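Local coordinates for protein beta-Ala-His dipeptidase (Homo sapiens, PDB 3DLJ) that hydrolyses carnosine, anserine and other Xaa-His dipeptides in a zinc-dependent reaction, as a homodimeric metallopeptidase of the M20 family, at residues E249-A252 against D253-L257; G272-D275 against E276-P279; N153-S156 against A157-L161; A475-F478 against L479-Q483; R194-S197 against G198-Y201. All coordinates share one frame; numbering follows the deposited sequence.

Contact 1. Residues E249-A252 against D253-L257; sequences EPMA and DLVAL
Glu249 O is gripped by two N-H groups: Asp253 N donates to it at 3.2 Å, N to O, and Ala252 N adds a weak bond to the same Glu249 O at 2.9 Å. Glu249 holds the N-cap position, and the residues after it open helix 250-258. Pro250 suits the first turn, where a residue without an N-H loses no helical bond, and it still offers its carbonyl: Leu254 N reaches Pro250 O at 2.9 Å.

Met251 O receives Val255 N over 2.9 Å in a nearly straight bond, although the donor stands 30° out of the carbonyl plane. The valine also leans on this oxygen with a methyl. Because CG1 is anti to the backbone N (chi1 165°), CG2 falls beside that N and faces back along the helix, 3.2 Å from Met251 O. The same methyl meets Met251 CE at 4.4 Å, a loose apolar touch one turn apart. Ala252 O takes Ala256 N at 3.2 Å; Ala256 CB rests 3.6 Å from Ala252 O and packs on Arg379.

Asp253 directs its carboxylate to a neighbouring loop of the protein. OD1 forms a salt bridge with Arg379, while OD2 is bonded by Ser381 and Asn383; the nearby helix N terminus would probably also stabilise its negative charge.

Leucine and proline suit the inner side. Pro250, Met251 and Leu254 lie on Val347 of strand 346-355, and Leu257 packs between strand 216-232 and helix 361-377, so the helix lies against the sheet of what is probably the M20 dimerisation domain.

Contact 2. Residues G272-D275 against E276-P279; sequences GIYD and EVVP
Glu276 N reaches Ile273 O through a water, which accepts from the nitrogen at 3.0 Å and donates to the oxygen. The water thus joins two backbone atoms three residues apart. The backbone of Glu276 is also bonded to His358, while its acidic side chain, on an exposed residue, suits the surface.

Val277 does most of the touching. Its N donates a weak bond to Tyr274 O at 3.3 Å. With CG1 anti to the backbone N (chi1 -176°), the other methyl, CG2, turns back to the tyrosine, 4.1 Å from Tyr274 CD2 and 3.8 Å from Tyr274 O. Ring and methyl run alongside each other in a common direction, the approach to the ring being oblique. Tyr274 OH is bonded to Ile268 N, and its ring meets that of His267 almost parallel. A second water donates to both Val277 O and Asp275 O, bridging the two carbonyls.

Val278, whose backbone pairs with Pro357, leads the chain on in extended form. Two overlapping type I beta turns, Gly272 to Asp275 and Tyr274 to Val277, form part of the surface loop between helices 250-258 and 282-289; the positive phi of Gly272 (94°) explains why glycine begins them.

Contact 3. Residues N153-S156 against A157-L161; sequences NAVS and AFRAL
Phe158 turns the edge of its ring to Ala154 O, which lies in the ring plane 3.3 Å from CD1. The ring gets there because CG stands beside the backbone N (chi1 -72°), so the aromatic group leans back over the preceding turn. From the adjoining helix 464-482, Ala475 also packs against the ring, and the small Ala154 lets that helix come close.

Ala157 N divides its hydrogen between two carbonyls, Asn153 O at 3.1 Å and Ala154 O at 3.2 Å, both weak bonds. Asn153 O has a further donor: Ser156 OG gives it a bond of 2.7 Å. For this the hydroxyl takes the position between backbone N and carbonyl carbon (chi1 87°), which lets it bond back to a carbonyl of the preceding turn.

All this belongs to the C-terminal turns of helix 141-160, whose first turn carries the zinc ligand Asp143. Regular bonding follows: Arg159 N donates to Val155 O in the carbonyl plane at 3.1 Å, and Ala160 N to Ser156 O from above its plane.

Arg159 lies alongside Val155, CG to CG1 3.9 Å, with its CG also pressed on Val155 O at 3.2 Å. Its bent chain combines apolar methylenes near the helix with a polar end on an exposed residue, where NE is bonded to Leu66 O. Ala157 and Ala160 are small enough to let Tyr19 of helix 13-22 come close.

Contact 4. Residues A475-F478 against L479-Q483; sequences AAFF and LEMAQ
Phe477 and Met481 meet because their first torsions differ: the phenylalanine has CG anti to the backbone N (chi1 179°), swinging its ring forward along the helix, while the methionine has CG beside its own N (chi1 -74°), turning back. The result is a Met-aromatic contact between residues one turn apart near the end of helix 464-482. Met481 CG sits over one face of the ring, 4.0 Å from the Phe477 centroid, as a CH-pi contact. SD approaches more obliquely, 42° off the ring normal, and reaches Phe477 CZ at 3.8 Å. Methionine is apt here, since its chain is flexible and polarisable, and the bend at chi2 lays SD beside the ring.

The backbone sets the spacing. Met481 N donates to Phe477 O at 2.9 Å in a nearly straight bond, and Glu480 N to Ala476 O at 3.1 Å. Glu480 CG, set beside the backbone N by chi1, lies 3.5 Å from Ala476 O; the bend at chi2 then turns the carboxylate end away, and the side chain lies against Ala407 and Arg410 of helix 403-416.

Phe478 faces another way, into helix 141-160, where its ring meets Trp151 edge-to-face; bulky aromatics suit this buried seam, and the small Ala475 makes room for Phe158. Leu479 packs on Leu13 and Pro166, and its CB rests 3.3 Å from Ala476 O.

Contact 5. Residues R194-S197 against G198-Y201; sequences RFFS and GVDY
A type II beta turn from Phe196 to Val199 reverses the chain just ahead of strand 201-204, in the crossover that returns from helix 184-191 to the sheet. Val199 N closes it, donating to Phe196 O at 3.2 Å. The bond is nearly straight at the hydrogen, yet it arrives from above the carbonyl plane, 62° out of it. Gly198 holds the third position of the turn with a positive phi (82°); at this phi a beta carbon would crowd Ser197 O, which accounts for the glycine. Ser197, on the exposed crest, suits solvent; it is a probable phosphorylation site, unmodified here.

Val199 points its branched side chain back across the turn. With CG1 anti to the backbone N (chi1 169°), CG2 falls beside that N and tucks against the incoming arm of the turn, 3.6 Å from Phe195 O and 3.7 Å from Phe196 CA. It also approaches the Phe196 ring obliquely, 4.2 Å from CD2.

The two phenylalanines pack on each other. CD1 of Phe195 lies over the centre of the Phe196 ring, 3.8 Å above its plane, while Phe196 CE2 lies in the plane of the Phe195 ring, at its edge. Lys170 makes a cation-pi contact with Phe195 and also bonds its carbonyl O.

The apolar side of the turn rests on the sheet: Phe195, Phe196 and Val199 all touch Cys106 of strand 104-110, Phe196 reaches Ile172 of strand 168-174, and Asp200 pairs with Thr104 as the chain enters strand 201-204.

Overall arrangement
From the N terminus the order is contact 3, contact 5, contact 1, contact 2, contact 4; each spans one continuous stretch, so none nests in or crosses another. Contacts 1, 3 and 4 are successive turns of helices 250-258, 141-160 and 464-482, whereas 2 and 5 close beta turns in loops. Contacts 3 and 4 touch although far apart in sequence, Val155 CG2 lying 3.6 Å from Phe478 CZ, which ties the last helix to helix 141-160. Met481 CE then meets Tyr201 CB of contact 5 at 4.0 Å. Contact 1 lies across the chain's centre from these three, about 57 Å from contact 3 between centres, and about 29 Å from contact 2.

Contact 1. Residues E249-A252 against D253-L257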
loop_
_atom_site.group_PDB
_atom_site.type_symbol
_atom_site.label_atom_id
_atom_site.label_comp_id
_atom_site.label_asym_id
_atom_site.label_seq_id
_atom_site.Cartn_x
_atom_site.Cartn_y
_atom_site.Cartn_z
ATOM N N GLU A 249 -30.620 -16.250 13.821
ATOM C CA GLU A 249 -29.197 -16.270 14.133
ATOM C C GLU A 249 -28.438 -15.172 13.388
ATOM O O GLU A 249 -28.511 -15.101 12.155
ATOM C CB GLU A 249 -28.614 -17.646 13.829
ATOM C CG GLU A 249 -29.288 -18.764 14.591
ATOM C CD GLU A 249 -28.558 -20.101 14.441
ATOM O OE1 GLU A 249 -29.084 -21.122 14.928
ATOM O OE2 GLU A 249 -27.449 -20.135 13.848
ATOM N N PRO A 250 -27.724 -14.302 14.139
ATOM C CA PRO A 250 -26.882 -13.268 13.536
ATOM C C PRO A 250 -26.052 -13.770 12.342
ATOM O O PRO A 250 -26.020 -13.087 11.321
ATOM C CB PRO A 250 -25.982 -12.831 14.718
ATOM C CG PRO A 250 -26.917 -12.949 15.882
ATOM C CD PRO A 250 -27.660 -14.240 15.616
ATOM N N MET A 251 -25.407 -14.943 12.465
ATOM C CA MET A 251 -24.621 -15.512 11.342
ATOM C C MET A 251 -25.462 -15.805 10.094
ATOM O O MET A 251 -24.994 -15.602 8.967
ATOM C CB MET A 251 -23.876 -16.771 11.745
ATOM C CG MET A 251 -22.569 -16.528 12.446
ATOM S SD MET A 251 -21.305 -15.699 11.462
ATOM C CE MET A 251 -20.680 -17.027 10.406
ATOM N N ALA A 252 -26.689 -16.292 10.283
ATOM C CA ALA A 252 -27.560 -16.581 9.148
ATOM C C ALA A 252 -27.928 -15.278 8.390
ATOM O O ALA A 252 -27.903 -15.264 7.175
ATOM C CB ALA A 252 -28.826 -17.351 9.608
ATOM N N ASP A 253 -28.260 -14.210 9.126
ATOM C CA ASP A 253 -28.523 -12.882 8.577
ATOM C C ASP A 253 -27.277 -12.303 7.858
ATOM O O ASP A 253 -27.363 -11.848 6.726
ATOM C CB ASP A 253 -28.989 -11.917 9.691
ATOM C CG ASP A 253 -30.401 -12.218 10.223
ATOM O OD1 ASP A 253 -31.183 -12.905 9.530
ATOM O OD2 ASP A 253 -30.733 -11.747 11.358
ATOM N N LEU A 254 -26.124 -12.344 8.517
ATOM C CA LEU A 254 -24.897 -11.793 7.942
ATOM C C LEU A 254 -24.477 -12.494 6.668
ATOM O O LEU A 254 -24.148 -11.833 5.674
ATOM C CB LEU A 254 -23.751 -11.764 8.978
ATOM C CG LEU A 254 -22.389 -11.209 8.526
ATOM C CD1 LEU A 254 -22.513 -9.739 8.035
ATOM C CD2 LEU A 254 -21.315 -11.333 9.609
ATOM N N VAL A 255 -24.528 -13.822 6.668
ATOM C CA VAL A 255 -24.207 -14.602 5.491
ATOM C C VAL A 255 -25.134 -14.293 4.295
ATOM O O VAL A 255 -24.691 -14.267 3.131
ATOM C CB VAL A 255 -24.160 -16.136 5.824
ATOM C CG1 VAL A 255 -24.181 -16.959 4.568
ATOM C CG2 VAL A 255 -22.921 -16.453 6.679
ATOM N N ALA A 256 -26.409 -14.058 4.579
ATOM C CA ALA A 256 -27.344 -13.640 3.550
ATOM C C ALA A 256 -27.036 -12.209 3.062
ATOM O O ALA A 256 -27.135 -11.924 1.877
ATOM C CB ALA A 256 -28.775 -13.745 4.053
ATOM N N LEU A 257 -26.680 -11.311 3.980
ATOM C CA LEU A 257 -26.242 -9.958 3.610
ATOM C C LEU A 257 -24.999 -9.956 2.745
ATOM O O LEU A 257 -24.979 -9.337 1.696
ATOM C CB LEU A 257 -26.006 -9.100 4.861
ATOM C CG LEU A 257 -27.306 -8.743 5.588
ATOM C CD1 LEU A 257 -26.999 -8.232 6.969
ATOM C CD2 LEU A 257 -28.112 -7.722 4.777
#

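Contact 2. Residues G272-D275 against E276-P279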
loop_
_atom_site.group_PDB
_atom_site.type_symbol
_atom_site.label_atom_id
_atom_site.label_comp_id
_atom_site.label_asym_id
_atom_site.label_seq_id
_atom_site.Cartn_x
_atom_site.Cartn_y
_atom_site.Cartn_z
ATOM N N GLY A 272 -27.172 0.715 -8.622
ATOM C CA GLY A 272 -26.542 2.017 -8.783
ATOM C C GLY A 272 -25.025 2.009 -8.938
ATOM O O GLY A 272 -24.456 2.958 -9.429
ATOM N N ILE A 273 -24.360 0.937 -8.530
ATOM C CA ILE A 273 -22.883 0.914 -8.498
ATOM C C ILE A 273 -22.153 1.214 -9.829
ATOM O O ILE A 273 -21.038 1.735 -9.813
ATOM C CB ILE A 273 -22.341 -0.385 -7.804
ATOM C CG1 ILE A 273 -22.365 -0.208 -6.282
ATOM C CG2 ILE A 273 -20.872 -0.643 -8.163
ATOM C CD1 ILE A 273 -21.155 0.545 -5.720
ATOM N N TYR A 274 -22.778 0.922 -10.969
ATOM C CA TYR A 274 -22.117 1.134 -12.271
ATOM C C TYR A 274 -22.552 2.414 -12.973
ATOM O O TYR A 274 -22.011 2.781 -13.999
ATOM C CB TYR A 274 -22.301 -0.085 -13.191
ATOM C CG TYR A 274 -21.601 -1.310 -12.667
ATOM C CD1 TYR A 274 -22.306 -2.282 -11.974
ATOM C CD2 TYR A 274 -20.228 -1.475 -12.836
ATOM C CE1 TYR A 274 -21.663 -3.409 -11.449
ATOM C CE2 TYR A 274 -19.570 -2.603 -12.327
ATOM C CZ TYR A 274 -20.306 -3.572 -11.638
ATOM O OH TYR A 274 -19.679 -4.680 -11.110
ATOM N N ASP A 275 -23.522 3.095 -12.385
ATOM C CA ASP A 275 -24.093 4.296 -12.959
ATOM C C ASP A 275 -23.067 5.308 -13.446
ATOM O O ASP A 275 -23.198 5.834 -14.557
ATOM C CB ASP A 275 -25.030 4.960 -11.959
ATOM C CG ASP A 275 -26.311 4.187 -11.765
ATOM O OD1 ASP A 275 -26.563 3.175 -12.477
ATOM O OD2 ASP A 275 -27.074 4.629 -10.888
ATOM N N GLU A 276 -22.057 5.559 -12.620
ATOM C CA GLU A 276 -21.111 6.637 -12.852
ATOM C C GLU A 276 -19.703 6.214 -13.289
ATOM O O GLU A 276 -18.817 7.071 -13.403
ATOM C CB GLU A 276 -21.058 7.577 -11.631
ATOM C CG GLU A 276 -22.404 8.257 -11.306
ATOM C CD GLU A 276 -22.248 9.443 -10.360
ATOM O OE1 GLU A 276 -21.940 10.568 -10.854
ATOM O OE2 GLU A 276 -22.429 9.250 -9.125
ATOM N N VAL A 277 -19.489 4.919 -13.544
ATOM C CA VAL A 277 -18.199 4.450 -14.098
ATOM C C VAL A 277 -18.011 5.058 -15.484
ATOM O O VAL A 277 -18.936 5.017 -16.292
ATOM C CB VAL A 277 -18.107 2.889 -14.186
ATOM C CG1 VAL A 277 -16.714 2.448 -14.676
ATOM C CG2 VAL A 277 -18.454 2.219 -12.839
ATOM N N VAL A 278 -16.845 5.640 -15.781
ATOM C CA VAL A 278 -16.683 6.242 -17.123
ATOM C C VAL A 278 -16.815 5.185 -18.225
ATOM O O VAL A 278 -16.318 4.060 -18.059
ATOM C CB VAL A 278 -15.381 7.073 -17.333
ATOM C CG1 VAL A 278 -15.375 8.289 -16.430
ATOM C CG2 VAL A 278 -14.151 6.250 -17.137
ATOM N N PRO A 279 -17.477 5.547 -19.343
ATOM C CA PRO A 279 -17.632 4.608 -20.453
ATOM C C PRO A 279 -16.281 4.219 -21.042
ATOM O O PRO A 279 -15.418 5.078 -21.221
ATOM C CB PRO A 279 -18.445 5.407 -21.496
ATOM C CG PRO A 279 -19.073 6.516 -20.749
ATOM C CD PRO A 279 -18.103 6.853 -19.643
HETATM O O HOH W 1 -21.126 4.486 -10.004
HETATM O O HOH W 2 -22.019 5.196 -17.211
#

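Contact 3. Residues N153-S156 against A157-L161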
loop_
_atom_site.group_PDB
_atom_site.type_symbol
_atom_site.label_atom_id
_atom_site.label_comp_id
_atom_site.label_asym_id
_atom_site.label_seq_id
_atom_site.Cartn_x
_atom_site.Cartn_y
_atom_site.Cartn_z
ATOM N N ASN A 153 19.981 4.029 0.584
ATOM C CA ASN A 153 21.244 3.440 0.152
ATOM C C ASN A 153 21.800 4.150 -1.090
ATOM O O ASN A 153 22.981 4.420 -1.133
ATOM C CB ASN A 153 21.112 1.919 -0.072
ATOM C CG ASN A 153 20.853 1.136 1.238
ATOM O OD1 ASN A 153 21.132 1.614 2.309
ATOM N ND2 ASN A 153 20.326 -0.071 1.125
ATOM N N ALA A 154 20.952 4.453 -2.086
ATOM C CA ALA A 154 21.345 5.310 -3.220
ATOM C C ALA A 154 22.033 6.625 -2.787
ATOM O O ALA A 154 23.108 6.976 -3.302
ATOM C CB ALA A 154 20.142 5.598 -4.153
ATOM N N VAL A 155 21.397 7.358 -1.877
ATOM C CA VAL A 155 21.971 8.590 -1.321
ATOM C C VAL A 155 23.320 8.325 -0.667
ATOM O O VAL A 155 24.262 9.089 -0.851
ATOM C CB VAL A 155 21.033 9.267 -0.278
ATOM C CG1 VAL A 155 21.764 10.408 0.421
ATOM C CG2 VAL A 155 19.782 9.795 -0.935
ATOM N N SER A 156 23.407 7.232 0.084
ATOM C CA SER A 156 24.617 6.861 0.807
ATOM C C SER A 156 25.789 6.488 -0.125
ATOM O O SER A 156 26.941 6.563 0.289
ATOM C CB SER A 156 24.314 5.738 1.800
ATOM O OG SER A 156 24.422 4.473 1.161
ATOM N N ALA A 157 25.501 6.123 -1.379
ATOM C CA ALA A 157 26.541 5.893 -2.383
ATOM C C ALA A 157 27.223 7.184 -2.864
ATOM O O ALA A 157 28.443 7.224 -2.934
ATOM C CB ALA A 157 25.995 5.102 -3.560
ATOM N N PHE A 158 26.443 8.221 -3.198
ATOM C CA PHE A 158 26.970 9.562 -3.522
ATOM C C PHE A 158 27.731 10.155 -2.323
ATOM O O PHE A 158 28.766 10.783 -2.483
ATOM C CB PHE A 158 25.839 10.536 -3.911
ATOM C CG PHE A 158 25.210 10.277 -5.257
ATOM C CD1 PHE A 158 24.217 9.322 -5.407
ATOM C CD2 PHE A 158 25.578 11.032 -6.373
ATOM C CE1 PHE A 158 23.624 9.093 -6.646
ATOM C CE2 PHE A 158 24.988 10.798 -7.609
ATOM C CZ PHE A 158 23.996 9.821 -7.732
ATOM N N ARG A 159 27.204 9.951 -1.125
ATOM C CA ARG A 159 27.819 10.470 0.096
ATOM C C ARG A 159 29.173 9.805 0.426
ATOM O O ARG A 159 30.163 10.491 0.707
ATOM C CB ARG A 159 26.833 10.359 1.275
ATOM C CG ARG A 159 25.535 11.208 1.122
ATOM C CD ARG A 159 25.785 12.736 1.192
ATOM N NE ARG A 159 26.390 13.089 2.472
ATOM C CZ ARG A 159 27.341 14.001 2.644
ATOM N NH1 ARG A 159 27.819 14.681 1.602
ATOM N NH2 ARG A 159 27.837 14.217 3.863
ATOM N N ALA A 160 29.202 8.473 0.411
ATOM C CA ALA A 160 30.441 7.714 0.606
ATOM C C ALA A 160 31.531 8.109 -0.411
ATOM O O ALA A 160 32.696 8.225 -0.054
ATOM C CB ALA A 160 30.161 6.236 0.537
ATOM N N LEU A 161 31.149 8.329 -1.663
ATOM C CA LEU A 161 32.106 8.687 -2.719
ATOM C C LEU A 161 32.421 10.183 -2.837
ATOM O O LEU A 161 33.186 10.585 -3.705
ATOM C CB LEU A 161 31.629 8.155 -4.079
ATOM C CG LEU A 161 31.433 6.642 -4.188
ATOM C CD1 LEU A 161 30.732 6.261 -5.478
ATOM C CD2 LEU A 161 32.755 5.907 -4.032
#

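Contact 4. Residues A475-F478 against L479-Q483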
loop_
_atom_site.group_PDB
_atom_site.type_symbol
_atom_site.label_atom_id
_atom_site.label_comp_id
_atom_site.label_asym_id
_atom_site.label_seq_id
_atom_site.Cartn_x
_atom_site.Cartn_y
_atom_site.Cartn_z
ATOM N N ALA A 475 19.417 6.237 -7.857
ATOM C CA ALA A 475 20.656 6.993 -8.187
ATOM C C ALA A 475 20.571 7.741 -9.549
ATOM O O ALA A 475 20.807 8.963 -9.627
ATOM C CB ALA A 475 21.867 6.061 -8.147
ATOM N N ALA A 476 20.205 7.018 -10.607
ATOM C CA ALA A 476 19.990 7.619 -11.928
ATOM C C ALA A 476 18.939 8.755 -11.899
ATOM O O ALA A 476 19.087 9.784 -12.589
ATOM C CB ALA A 476 19.586 6.538 -12.941
ATOM N N PHE A 477 17.896 8.549 -11.093
ATOM C CA PHE A 477 16.750 9.436 -10.999
ATOM C C PHE A 477 17.128 10.785 -10.391
ATOM O O PHE A 477 16.688 11.833 -10.888
ATOM C CB PHE A 477 15.632 8.738 -10.208
ATOM C CG PHE A 477 14.390 9.561 -10.030
ATOM C CD1 PHE A 477 13.546 9.834 -11.110
ATOM C CD2 PHE A 477 14.042 10.048 -8.775
ATOM C CE1 PHE A 477 12.372 10.575 -10.939
ATOM C CE2 PHE A 477 12.877 10.800 -8.605
ATOM C CZ PHE A 477 12.040 11.062 -9.693
ATOM N N PHE A 478 17.953 10.762 -9.336
ATOM C CA PHE A 478 18.495 12.002 -8.752
ATOM C C PHE A 478 19.036 12.900 -9.860
ATOM O O PHE A 478 18.769 14.110 -9.889
ATOM C CB PHE A 478 19.629 11.740 -7.747
ATOM C CG PHE A 478 19.225 10.929 -6.546
ATOM C CD1 PHE A 478 20.200 10.282 -5.784
ATOM C CD2 PHE A 478 17.897 10.782 -6.189
ATOM C CE1 PHE A 478 19.859 9.518 -4.680
ATOM C CE2 PHE A 478 17.548 10.011 -5.086
ATOM C CZ PHE A 478 18.533 9.380 -4.330
ATOM N N LEU A 479 19.797 12.275 -10.757
ATOM C CA LEU A 479 20.482 12.956 -11.834
ATOM C C LEU A 479 19.481 13.497 -12.865
ATOM O O LEU A 479 19.633 14.614 -13.354
ATOM C CB LEU A 479 21.524 12.022 -12.463
ATOM C CG LEU A 479 22.559 12.605 -13.427
ATOM C CD1 LEU A 479 23.488 13.613 -12.744
ATOM C CD2 LEU A 479 23.385 11.474 -14.062
ATOM N N GLU A 480 18.439 12.725 -13.151
ATOM C CA GLU A 480 17.421 13.138 -14.111
ATOM C C GLU A 480 16.574 14.322 -13.631
ATOM O O GLU A 480 16.250 15.214 -14.408
ATOM C CB GLU A 480 16.544 11.947 -14.503
ATOM C CG GLU A 480 17.272 10.896 -15.341
ATOM C CD GLU A 480 17.549 11.356 -16.766
ATOM O OE1 GLU A 480 17.071 12.443 -17.179
ATOM O OE2 GLU A 480 18.247 10.613 -17.488
ATOM N N MET A 481 16.221 14.324 -12.349
ATOM C CA MET A 481 15.519 15.461 -11.741
ATOM C C MET A 481 16.326 16.773 -11.802
ATOM O O MET A 481 15.750 17.852 -11.960
ATOM C CB MET A 481 15.111 15.154 -10.296
ATOM C CG MET A 481 13.931 14.191 -10.136
ATOM S SD MET A 481 12.355 14.632 -10.932
ATOM C CE MET A 481 12.225 16.420 -10.700
ATOM N N ALA A 482 17.651 16.678 -11.690
ATOM C CA ALA A 482 18.507 17.854 -11.781
ATOM C C ALA A 482 18.503 18.432 -13.190
ATOM O O ALA A 482 18.774 19.625 -13.374
ATOM C CB ALA A 482 19.929 17.523 -11.354
ATOM N N GLN A 483 18.194 17.581 -14.169
ATOM C CA GLN A 483 18.258 17.942 -15.585
ATOM C C GLN A 483 17.010 18.667 -16.129
ATOM O O GLN A 483 17.036 19.170 -17.252
ATOM C CB GLN A 483 18.678 16.741 -16.444
ATOM C CG GLN A 483 20.090 16.246 -16.107
ATOM C CD GLN A 483 20.681 15.315 -17.166
ATOM O OE1 GLN A 483 20.905 15.716 -18.324
ATOM N NE2 GLN A 483 20.950 14.067 -16.769
#

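Contact 5. Residues R194-S197 against G198-Y201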
loop_
_atom_site.group_PDB
_atom_site.type_symbol
_atom_site.label_atom_id
_atom_site.label_comp_id
_atom_site.label_asym_id
_atom_site.label_seq_id
_atom_site.Cartn_x
_atom_site.Cartn_y
_atom_site.Cartn_z
ATOM N N ARG A 194 6.017 25.382 4.609
ATOM C CA ARG A 194 7.123 25.428 5.555
ATOM C C ARG A 194 8.182 24.427 5.089
ATOM O O ARG A 194 9.093 24.804 4.363
ATOM C CB ARG A 194 6.609 25.168 6.977
ATOM C CG ARG A 194 7.341 25.922 8.080
ATOM C CD ARG A 194 6.456 26.038 9.328
ATOM N N PHE A 195 8.036 23.155 5.460
ATOM C CA PHE A 195 8.895 22.081 4.950
ATOM C C PHE A 195 8.694 21.826 3.443
ATOM O O PHE A 195 9.651 21.486 2.734
ATOM C CB PHE A 195 8.659 20.790 5.743
ATOM C CG PHE A 195 9.515 19.614 5.304
ATOM C CD1 PHE A 195 9.033 18.690 4.366
ATOM C CD2 PHE A 195 10.786 19.407 5.859
ATOM C CE1 PHE A 195 9.811 17.598 3.970
ATOM C CE2 PHE A 195 11.560 18.304 5.478
ATOM C CZ PHE A 195 11.074 17.404 4.537
ATOM N N PHE A 196 7.463 21.995 2.961
ATOM C CA PHE A 196 7.149 21.692 1.565
ATOM C C PHE A 196 7.292 22.889 0.639
ATOM O O PHE A 196 7.097 22.775 -0.578
ATOM C CB PHE A 196 5.770 21.032 1.434
ATOM C CG PHE A 196 5.717 19.648 2.029
ATOM C CD1 PHE A 196 5.123 19.432 3.274
ATOM C CD2 PHE A 196 6.297 18.561 1.356
ATOM C CE1 PHE A 196 5.092 18.151 3.833
ATOM C CE2 PHE A 196 6.285 17.277 1.910
ATOM C CZ PHE A 196 5.674 17.069 3.154
ATOM N N SER A 197 7.645 24.031 1.228
ATOM C CA SER A 197 7.917 25.252 0.488
ATOM C C SER A 197 9.121 25.000 -0.425
ATOM O O SER A 197 10.234 24.742 0.046
ATOM C CB SER A 197 8.176 26.413 1.471
ATOM O OG SER A 197 8.458 27.646 0.814
ATOM N N GLY A 198 8.888 25.034 -1.733
ATOM C CA GLY A 198 9.981 24.870 -2.695
ATOM C C GLY A 198 10.418 23.446 -3.017
ATOM O O GLY A 198 11.386 23.248 -3.767
ATOM N N VAL A 199 9.731 22.455 -2.446
ATOM C CA VAL A 199 9.874 21.063 -2.874
ATOM C C VAL A 199 9.330 20.973 -4.311
ATOM O O VAL A 199 8.180 21.328 -4.573
ATOM C CB VAL A 199 9.109 20.081 -1.913
ATOM C CG1 VAL A 199 9.026 18.678 -2.494
ATOM C CG2 VAL A 199 9.759 20.060 -0.543
ATOM N N ASP A 200 10.155 20.516 -5.245
ATOM C CA ASP A 200 9.738 20.510 -6.638
ATOM C C ASP A 200 8.837 19.338 -6.978
ATOM O O ASP A 200 7.719 19.530 -7.446
ATOM C CB ASP A 200 10.952 20.606 -7.577
ATOM C CG ASP A 200 11.653 21.952 -7.478
ATOM O OD1 ASP A 200 12.892 21.983 -7.357
ATOM O OD2 ASP A 200 10.952 22.987 -7.506
ATOM N N TYR A 201 9.319 18.127 -6.725
ATOM C CA TYR A 201 8.550 16.902 -6.953
ATOM C C TYR A 201 8.543 15.995 -5.706
ATOM O O TYR A 201 9.443 16.088 -4.866
ATOM C CB TYR A 201 9.103 16.156 -8.172
#